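Local coordinates for cyclic AMP receptor protein (Thermus thermophilus, PDB 4EV0) that binds cyclic AMP and, as a homodimer, activates transcription from a set of promoters through its winged helix-turn-helix DNA-binding domains, at residues L17-S20 with Y21-R24; L112-V115 with A116-L119; L150-L153 with L154-G157. One frame throughout, in Å; residues are numbered along the deposited sequence.

Contact 1 of 3, residues L17-S20 with Y21-R24; sequences LALS and YFQR
Tyr21 and Phe22 fold back on the last turn of helix 12-19 through a type I beta turn, Leu19 to Phe22, that leads the chain into strand 23-27 of the cyclic nucleotide-binding domain. The backbone donors are met by carbonyls three residues earlier. Tyr21 N donates a hydrogen bond to Ala18 O at 3.2 Å, and Phe22 N one to Leu19 O, also at 3.2 Å. Both bonds are fairly straight at the hydrogen, yet each donor stands above the plane of its carbonyl, 46° out for Tyr21 N and 59° for Phe22 N, as the chain swings out of the helix. Leu17 O takes two donors, both from Ser20: the backbone N and, at 2.7 Å, the hydroxyl OG. That hydroxyl can turn back to the carbonyl because OG sits between the backbone N and the carbonyl carbon (chi1 73°).

Each ring also turns an edge to a carbonyl oxygen: Tyr21 to Leu17 O, Phe22 to Ala18 O, the latter 3.4 Å from Phe22 CD1. Tyr21 further packs on Leu108 and Arg111 of helix 102-111, while Phe22 reaches Leu98 and Leu100 of strand 95-101; Ala99, between them, is joined to Gln23 by backbone hydrogen bonding. Leu17 and Tyr21 run side by side in the same direction, with Leu17 CD2 lying 4.0 Å from Tyr21 CE1.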
ATOM      1  N   LEU B  17     -12.896  22.814  23.179  1.00 77.85           N
ATOM      2  CA  LEU B  17     -14.233  22.276  22.995  1.00 79.27           C
ATOM      3  C   LEU B  17     -14.184  20.793  22.633  1.00 75.06           C
ATOM      4  O   LEU B  17     -14.868  19.971  23.239  1.00 74.71           O
ATOM      5  CB  LEU B  17     -14.943  23.084  21.899  1.00 81.13           C
ATOM      6  CG  LEU B  17     -16.438  22.975  21.590  1.00 83.44           C
ATOM      7  CD1 LEU B  17     -16.855  24.183  20.753  1.00 85.82           C
ATOM      8  CD2 LEU B  17     -16.774  21.699  20.836  1.00 80.55           C
ATOM      9  N   ALA B  18     -13.368  20.459  21.640  1.00 65.56           N
ATOM     10  CA  ALA B  18     -13.244  19.077  21.183  1.00 63.04           C
ATOM     11  C   ALA B  18     -12.725  18.131  22.282  1.00 59.92           C
ATOM     12  O   ALA B  18     -13.278  17.050  22.497  1.00 59.32           O
ATOM     13  CB  ALA B  18     -12.370  19.006  19.928  1.00 59.82           C
ATOM     14  N   LEU B  19     -11.688  18.555  23.000  1.00 63.47           N
ATOM     15  CA  LEU B  19     -11.086  17.734  24.047  1.00 66.63           C
ATOM     16  C   LEU B  19     -12.052  17.347  25.170  1.00 68.46           C
ATOM     17  O   LEU B  19     -11.810  16.372  25.890  1.00 66.63           O
ATOM     18  CB  LEU B  19      -9.866  18.446  24.633  1.00 69.14           C
ATOM     19  CG  LEU B  19      -8.658  18.402  23.699  1.00 67.95           C
ATOM     20  CD1 LEU B  19      -7.513  19.236  24.242  1.00 70.73           C
ATOM     21  CD2 LEU B  19      -8.233  16.957  23.497  1.00 64.51           C
ATOM     22  N   SER B  20     -13.145  18.103  25.312  1.00 67.40           N
ATOM     23  CA  SER B  20     -14.080  17.909  26.425  1.00 68.67           C
ATOM     24  C   SER B  20     -14.970  16.681  26.239  1.00 68.16           C
ATOM     25  O   SER B  20     -15.645  16.248  27.180  1.00 70.20           O
ATOM     26  CB  SER B  20     -14.933  19.164  26.662  1.00 70.89           C
ATOM     27  OG  SER B  20     -15.923  19.345  25.656  1.00 70.82           O
ATOM     28  N   TYR B  21     -14.969  16.131  25.021  1.00 66.54           N
ATOM     29  CA  TYR B  21     -15.732  14.917  24.722  1.00 66.16           C
ATOM     30  C   TYR B  21     -14.956  13.623  25.073  1.00 63.77           C
ATOM     31  O   TYR B  21     -15.508  12.517  25.054  1.00 61.81           O
ATOM     32  CB  TYR B  21     -16.152  14.919  23.250  1.00 64.71           C
ATOM     33  CG  TYR B  21     -17.227  15.929  22.894  1.00 67.49           C
ATOM     34  CD1 TYR B  21     -16.927  17.281  22.741  1.00 67.98           C
ATOM     35  CD2 TYR B  21     -18.538  15.525  22.669  1.00 68.31           C
ATOM     36  CE1 TYR B  21     -17.911  18.205  22.402  1.00 68.88           C
ATOM     37  CE2 TYR B  21     -19.527  16.442  22.329  1.00 71.24           C
ATOM     38  CZ  TYR B  21     -19.207  17.778  22.199  1.00 72.25           C
ATOM     39  OH  TYR B  21     -20.191  18.687  21.864  1.00 76.30           O
ATOM     40  N   PHE B  22     -13.675  13.781  25.398  1.00 61.47           N
ATOM     41  CA  PHE B  22     -12.778  12.650  25.615  1.00 62.79           C
ATOM     42  C   PHE B  22     -12.816  12.122  27.061  1.00 66.00           C
ATOM     43  O   PHE B  22     -13.237  12.819  27.990  1.00 66.44           O
ATOM     44  CB  PHE B  22     -11.352  13.041  25.250  1.00 61.25           C
ATOM     45  CG  PHE B  22     -11.098  13.092  23.783  1.00 60.00           C
ATOM     46  CD1 PHE B  22     -11.646  14.097  23.003  1.00 60.61           C
ATOM     47  CD2 PHE B  22     -10.293  12.140  23.174  1.00 57.77           C
ATOM     48  CE1 PHE B  22     -11.401  14.139  21.626  1.00 59.65           C
ATOM     49  CE2 PHE B  22     -10.052  12.183  21.815  1.00 56.37           C
ATOM     50  CZ  PHE B  22     -10.604  13.182  21.047  1.00 56.82           C
ATOM     51  N   GLN B  23     -12.387  10.877  27.229  1.00 69.60           N
ATOM     52  CA  GLN B  23     -12.317  10.245  28.536  1.00 70.53           C
ATOM     53  C   GLN B  23     -10.896   9.743  28.732  1.00 71.20           C
ATOM     54  O   GLN B  23     -10.257   9.264  27.785  1.00 68.72           O
ATOM     55  CB  GLN B  23     -13.322   9.095  28.624  1.00 70.58           C
ATOM     56  CG  GLN B  23     -14.734   9.543  28.258  1.00 73.70           C
ATOM     57  CD  GLN B  23     -15.811   8.503  28.519  1.00 77.19           C
ATOM     58  OE1 GLN B  23     -15.595   7.515  29.227  1.00 78.10           O
ATOM     59  NE2 GLN B  23     -16.994   8.731  27.941  1.00 76.90           N
ATOM     60  N   ARG B  24     -10.397   9.877  29.953  1.00 86.28           N
ATOM     61  CA  ARG B  24      -9.040   9.464  30.267  1.00 86.34           C
ATOM     62  C   ARG B  24      -8.975   7.953  30.509  1.00 85.40           C
ATOM     63  O   ARG B  24      -9.798   7.404  31.227  1.00 88.22           O
ATOM     64  CB  ARG B  24      -8.536  10.239  31.486  1.00 90.32           C
ATOM     65  CG  ARG B  24      -8.614  11.764  31.327  1.00 93.48           C
ATOM     66  CD  ARG B  24      -8.198  12.486  32.614  1.00 98.59           C
ATOM     67  NE  ARG B  24      -7.643  13.817  32.352  1.00100.08           N
ATOM     68  CZ  ARG B  24      -8.213  14.963  32.718  1.00 99.30           C
ATOM     69  NH1 ARG B  24      -9.366  14.950  33.365  1.00 98.83           N
ATOM     70  NH2 ARG B  24      -7.626  16.121  32.440  1.00100.09           N
TER

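Contact 2 of 3, residues L112-V115 with A116-L119; sequences LPLV and AHNL. With SO4 (sulfate ion), chain H.
Leu114 meets two side chains of the next turn differently. It lies alongside His117, both pointing the same way, its CD1 4.0 Å from His117 CD2, and it slants across Asn118, whose ND2 is 4.2 Å from Leu114 CG. With Leu114 CG opposite the backbone N (chi1 -158°), the branched end is carried forward to these neighbours.

Their backbone opens helix 114-135, which, as in the CRP family, links the two domains and packs against its mate in the dimer. His117 N binds Pro113 O in the carbonyl plane, and Asn118 N binds Leu114 O at 2.9 Å from above the plane. A sulfate, probably from the crystallisation liquor, sits at the helix start, where Leu114 N donates to its O4 at 3.0 Å; Arg110 of the second subunit holds it too.

Asn118 ND2 donates to the carbonyls of Leu6 and His8, so an alanine here would probably leave both without that donor and let the N-terminal segment shift against the helix.

His117 ND1 is hydrogen-bonded to Tyr105 of the second subunit, and Ala116 meets its own counterpart there. Within the chain, Leu112 rests on helix 12-19, while Ala116 and Leu119 pack on helix 102-111.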
ATOM      1  N   LEU B 112     -18.304  20.359  15.356  1.00 66.87           N
ATOM      2  CA  LEU B 112     -17.070  20.615  14.595  1.00 65.29           C
ATOM      3  C   LEU B 112     -16.791  19.609  13.470  1.00 61.92           C
ATOM      4  O   LEU B 112     -15.968  18.703  13.643  1.00 57.97           O
ATOM      5  CB  LEU B 112     -15.849  20.671  15.524  1.00 65.80           C
ATOM      6  CG  LEU B 112     -15.855  21.768  16.589  1.00 71.11           C
ATOM      7  CD1 LEU B 112     -14.629  21.667  17.520  1.00 69.65           C
ATOM      8  CD2 LEU B 112     -15.953  23.142  15.920  1.00 71.24           C
ATOM      9  N   PRO B 113     -17.446  19.789  12.311  1.00 65.62           N
ATOM     10  CA  PRO B 113     -17.324  18.866  11.173  1.00 61.36           C
ATOM     11  C   PRO B 113     -15.865  18.656  10.778  1.00 59.28           C
ATOM     12  O   PRO B 113     -15.480  17.594  10.276  1.00 56.54           O
ATOM     13  CB  PRO B 113     -18.065  19.600  10.040  1.00 63.71           C
ATOM     14  CG  PRO B 113     -18.955  20.567  10.698  1.00 67.19           C
ATOM     15  CD  PRO B 113     -18.270  20.967  11.983  1.00 68.33           C
ATOM     16  N   LEU B 114     -15.051  19.677  11.016  1.00 66.24           N
ATOM     17  CA  LEU B 114     -13.648  19.641  10.641  1.00 66.62           C
ATOM     18  C   LEU B 114     -12.895  18.486  11.325  1.00 67.90           C
ATOM     19  O   LEU B 114     -11.794  18.091  10.883  1.00 67.11           O
ATOM     20  CB  LEU B 114     -12.988  20.986  10.947  1.00 69.92           C
ATOM     21  CG  LEU B 114     -11.712  21.314  10.170  1.00 74.88           C
ATOM     22  CD1 LEU B 114     -11.976  21.296   8.649  1.00 72.29           C
ATOM     23  CD2 LEU B 114     -11.123  22.650  10.623  1.00 77.35           C
ATOM     24  N   VAL B 115     -13.489  17.941  12.389  1.00 70.17           N
ATOM     25  CA  VAL B 115     -12.927  16.766  13.053  1.00 69.87           C
ATOM     26  C   VAL B 115     -13.136  15.523  12.206  1.00 68.26           C
ATOM     27  O   VAL B 115     -12.239  14.699  12.075  1.00 69.49           O
ATOM     28  CB  VAL B 115     -13.550  16.531  14.443  1.00 71.87           C
ATOM     29  CG1 VAL B 115     -13.058  15.210  15.026  1.00 70.48           C
ATOM     30  CG2 VAL B 115     -13.220  17.689  15.368  1.00 72.61           C
ATOM     31  N   ALA B 116     -14.327  15.385  11.639  1.00 64.82           N
ATOM     32  CA  ALA B 116     -14.598  14.269  10.752  1.00 64.83           C
ATOM     33  C   ALA B 116     -13.704  14.357   9.521  1.00 63.52           C
ATOM     34  O   ALA B 116     -13.126  13.356   9.102  1.00 63.21           O
ATOM     35  CB  ALA B 116     -16.062  14.245  10.346  1.00 65.16           C
ATOM     36  N   HIS B 117     -13.591  15.556   8.950  1.00 50.71           N
ATOM     37  CA  HIS B 117     -12.739  15.762   7.785  1.00 52.53           C
ATOM     38  C   HIS B 117     -11.287  15.446   8.091  1.00 54.48           C
ATOM     39  O   HIS B 117     -10.592  14.851   7.267  1.00 54.06           O
ATOM     40  CB  HIS B 117     -12.819  17.194   7.276  1.00 54.83           C
ATOM     41  CG  HIS B 117     -11.653  17.583   6.419  1.00 57.77           C
ATOM     42  ND1 HIS B 117     -11.618  17.357   5.056  1.00 55.95           N
ATOM     43  CD2 HIS B 117     -10.472  18.169   6.735  1.00 59.51           C
ATOM     44  CE1 HIS B 117     -10.472  17.800   4.572  1.00 59.33           C
ATOM     45  NE2 HIS B 117      -9.761  18.301   5.568  1.00 61.40           N
ATOM     46  N   ASN B 118     -10.831  15.838   9.282  1.00 61.12           N
ATOM     47  CA  ASN B 118      -9.454  15.567   9.677  1.00 60.00           C
ATOM     48  C   ASN B 118      -9.163  14.082   9.799  1.00 59.34           C
ATOM     49  O   ASN B 118      -8.043  13.648   9.502  1.00 62.60           O
ATOM     50  CB  ASN B 118      -9.069  16.322  10.948  1.00 61.87           C
ATOM     51  CG  ASN B 118      -8.731  17.774  10.677  1.00 65.15           C
ATOM     52  OD1 ASN B 118      -8.341  18.140   9.567  1.00 67.28           O
ATOM     53  ND2 ASN B 118      -8.892  18.612  11.685  1.00 66.38           N
ATOM     54  N   LEU B 119     -10.152  13.296  10.219  1.00 58.95           N
ATOM     55  CA  LEU B 119      -9.993  11.841  10.245  1.00 59.74           C
ATOM     56  C   LEU B 119      -9.850  11.319   8.816  1.00 61.55           C
ATOM     57  O   LEU B 119      -8.961  10.511   8.525  1.00 63.48           O
ATOM     58  CB  LEU B 119     -11.174  11.141  10.922  1.00 57.73           C
ATOM     59  CG  LEU B 119     -11.295  11.147  12.453  1.00 62.02           C
ATOM     60  CD1 LEU B 119     -12.691  10.693  12.871  1.00 59.96           C
ATOM     61  CD2 LEU B 119     -10.252  10.264  13.091  1.00 64.07           C
TER
HETATM   62  S   SO4 H 302     -15.443  23.747  12.070  0.50 55.76           S
HETATM   63  O1  SO4 H 302     -16.632  24.363  12.664  0.50 56.78           O
HETATM   64  O2  SO4 H 302     -15.488  23.956  10.618  0.50 60.28           O
HETATM   65  O3  SO4 H 302     -14.230  24.363  12.604  0.50 51.97           O
HETATM   66  O4  SO4 H 302     -15.451  22.320  12.362  0.50 48.74           O

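Contact 3 of 3, residues L150-L153 with L154-G157; sequences LLKL and LRQG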
ATOM      1  N   LEU B 150      19.291  -7.533 -17.901  1.00 43.04           N
ATOM      2  CA  LEU B 150      20.360  -7.347 -18.874  1.00 47.64           C
ATOM      3  C   LEU B 150      20.891  -8.702 -19.345  1.00 50.99           C
ATOM      4  O   LEU B 150      21.142  -8.908 -20.534  1.00 52.33           O
ATOM      5  CB  LEU B 150      21.495  -6.555 -18.230  1.00 50.42           C
ATOM      6  CG  LEU B 150      21.255  -5.067 -18.024  1.00 50.02           C
ATOM      7  CD1 LEU B 150      22.390  -4.429 -17.217  1.00 52.49           C
ATOM      8  CD2 LEU B 150      21.085  -4.405 -19.382  1.00 51.11           C
ATOM      9  N   LEU B 151      21.069  -9.612 -18.395  1.00 58.34           N
ATOM     10  CA  LEU B 151      21.458 -10.981 -18.702  1.00 60.42           C
ATOM     11  C   LEU B 151      20.510 -11.573 -19.746  1.00 58.84           C
ATOM     12  O   LEU B 151      20.950 -12.181 -20.727  1.00 61.04           O
ATOM     13  CB  LEU B 151      21.405 -11.818 -17.434  1.00 58.64           C
ATOM     14  CG  LEU B 151      22.440 -12.904 -17.242  1.00 65.50           C
ATOM     15  CD1 LEU B 151      22.377 -13.326 -15.794  1.00 67.04           C
ATOM     16  CD2 LEU B 151      22.171 -14.090 -18.164  1.00 65.55           C
ATOM     17  N   LYS B 152      19.209 -11.364 -19.535  1.00 57.72           N
ATOM     18  CA  LYS B 152      18.188 -11.879 -20.437  1.00 57.75           C
ATOM     19  C   LYS B 152      18.368 -11.399 -21.886  1.00 60.98           C
ATOM     20  O   LYS B 152      18.084 -12.135 -22.835  1.00 61.48           O
ATOM     21  CB  LYS B 152      16.785 -11.540 -19.918  1.00 53.38           C
ATOM     22  CG  LYS B 152      16.126 -12.705 -19.189  1.00 55.26           C
ATOM     23  CD  LYS B 152      15.139 -12.256 -18.121  1.00 50.85           C
ATOM     24  CE  LYS B 152      13.765 -12.050 -18.716  1.00 53.94           C
ATOM     25  NZ  LYS B 152      12.752 -11.832 -17.651  1.00 53.35           N
ATOM     26  N   LEU B 153      18.828 -10.161 -22.047  1.00 46.77           N
ATOM     27  CA  LEU B 153      19.101  -9.603 -23.371  1.00 50.02           C
ATOM     28  C   LEU B 153      20.372 -10.211 -23.947  1.00 56.47           C
ATOM     29  O   LEU B 153      20.432 -10.529 -25.122  1.00 57.65           O
ATOM     30  CB  LEU B 153      19.252  -8.082 -23.307  1.00 50.27           C
ATOM     31  CG  LEU B 153      18.039  -7.259 -22.857  1.00 47.33           C
ATOM     32  CD1 LEU B 153      18.412  -5.787 -22.735  1.00 46.86           C
ATOM     33  CD2 LEU B 153      16.853  -7.431 -23.804  1.00 46.67           C
ATOM     34  N   LEU B 154      21.388 -10.372 -23.107  1.00 55.85           N
ATOM     35  CA  LEU B 154      22.590 -11.072 -23.518  1.00 59.43           C
ATOM     36  C   LEU B 154      22.260 -12.459 -24.047  1.00 61.26           C
ATOM     37  O   LEU B 154      22.927 -12.958 -24.960  1.00 67.79           O
ATOM     38  CB  LEU B 154      23.575 -11.203 -22.353  1.00 60.44           C
ATOM     39  CG  LEU B 154      24.639 -10.116 -22.215  1.00 64.62           C
ATOM     40  CD1 LEU B 154      25.548 -10.418 -21.032  1.00 65.22           C
ATOM     41  CD2 LEU B 154      25.447  -9.967 -23.509  1.00 69.77           C
ATOM     42  N   ARG B 155      21.242 -13.093 -23.484  1.00 74.32           N
ATOM     43  CA  ARG B 155      20.997 -14.475 -23.852  1.00 76.71           C
ATOM     44  C   ARG B 155      20.195 -14.673 -25.149  1.00 79.51           C
ATOM     45  O   ARG B 155      19.891 -15.802 -25.540  1.00 81.99           O
ATOM     46  CB  ARG B 155      20.483 -15.315 -22.667  1.00 73.62           C
ATOM     47  CG  ARG B 155      19.387 -14.739 -21.842  1.00 69.45           C
ATOM     48  CD  ARG B 155      18.686 -15.788 -20.965  1.00 64.93           C
ATOM     49  NE  ARG B 155      19.406 -16.181 -19.760  1.00 65.99           N
ATOM     50  CZ  ARG B 155      18.819 -16.437 -18.582  1.00 66.42           C
ATOM     51  NH1 ARG B 155      17.497 -16.311 -18.452  1.00 62.27           N
ATOM     52  NH2 ARG B 155      19.544 -16.819 -17.527  1.00 65.01           N
ATOM     53  N   GLN B 156      19.910 -13.587 -25.856  1.00 87.64           N
ATOM     54  CA  GLN B 156      19.230 -13.730 -27.139  1.00 91.51           C
ATOM     55  C   GLN B 156      20.219 -13.941 -28.294  1.00 98.13           C
ATOM     56  O   GLN B 156      19.812 -14.180 -29.433  1.00102.86           O
ATOM     57  CB  GLN B 156      18.273 -12.564 -27.398  1.00 90.16           C
ATOM     58  CG  GLN B 156      18.952 -11.248 -27.719  1.00 94.43           C
ATOM     59  CD  GLN B 156      18.077 -10.049 -27.378  1.00 91.32           C
ATOM     60  OE1 GLN B 156      18.363  -8.914 -27.773  1.00 93.09           O
ATOM     61  NE2 GLN B 156      17.005 -10.300 -26.633  1.00 87.25           N
ATOM     62  N   GLY B 157      21.515 -13.856 -27.991  1.00 71.57           N
ATOM     63  CA  GLY B 157      22.554 -14.286 -28.915  1.00 77.71           C
ATOM     64  C   GLY B 157      23.177 -13.221 -29.803  1.00 83.11           C
ATOM     65  O   GLY B 157      23.964 -13.532 -30.711  1.00 87.58           O
TER
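The backbone of 150-157 runs out of helix 139-154, Arg155 being the first residue to leave helical angles, and passes into a type I beta turn from Leu154 to Gly157 within the winged helix-turn-helix domain. The last helical bonds are Leu154 N to Leu150 O at 3.0 Å, in the carbonyl plane, and Arg155 N to Leu151 O at 2.9 Å, almost in line with the carbonyl bond. Beyond them the pattern tightens: Gln156 N binds Leu153 O at 3.2 Å from 61° above the carbonyl plane. Gly157 has a positive phi, 95°, where a beta carbon would press on the preceding carbonyl oxygen.

Arg155 doubles back over the helix end. Its CG stands between the backbone N and the carbonyl carbon (chi1 47°) and the chain bends at chi3, which brings the guanidinium obliquely past Leu151 and Lys152. Leu151 CD2 comes 3.8 Å from Arg155 NE, and Lys152 CG comes 3.9 Å from Arg155 NH1. Lys152 NZ stays 6.6 Å from Arg155 NH1, so the two like charges do not meet, and Arg155 also has a long, weak ion pair with Glu209 of the second subunit. Leu150 and Leu154 pack against helix 205-212 and strand 199-202, while Leu153 rests on Phe162 of strand 161-163. Gln156 lies alongside Leu153, pointing the same way, with its NE2 4.0 Å from Leu153 CD2.

From the N terminus, contact 1 comes first, turning helix 12-19 into strand 23-27. The remaining beta strands of the cyclic nucleotide-binding domain, with the short helix 76-81 among them, and then helix 102-111 follow before contact 2 opens helix 114-135. Each contact is a local turn along the chain; the three stand in series, none enclosing or crossing another. Contacts 1 and 2 meet in space nonetheless: Leu17 CD2 packs 3.9 Å from Leu112 CD1, joining helix 12-19 to the lead-in of the long helix. Contact 3 closes helix 139-154 in the DNA-binding domain, its centre about 56 Å from that of contact 2. Contacts 2 and 3 both touch the second subunit.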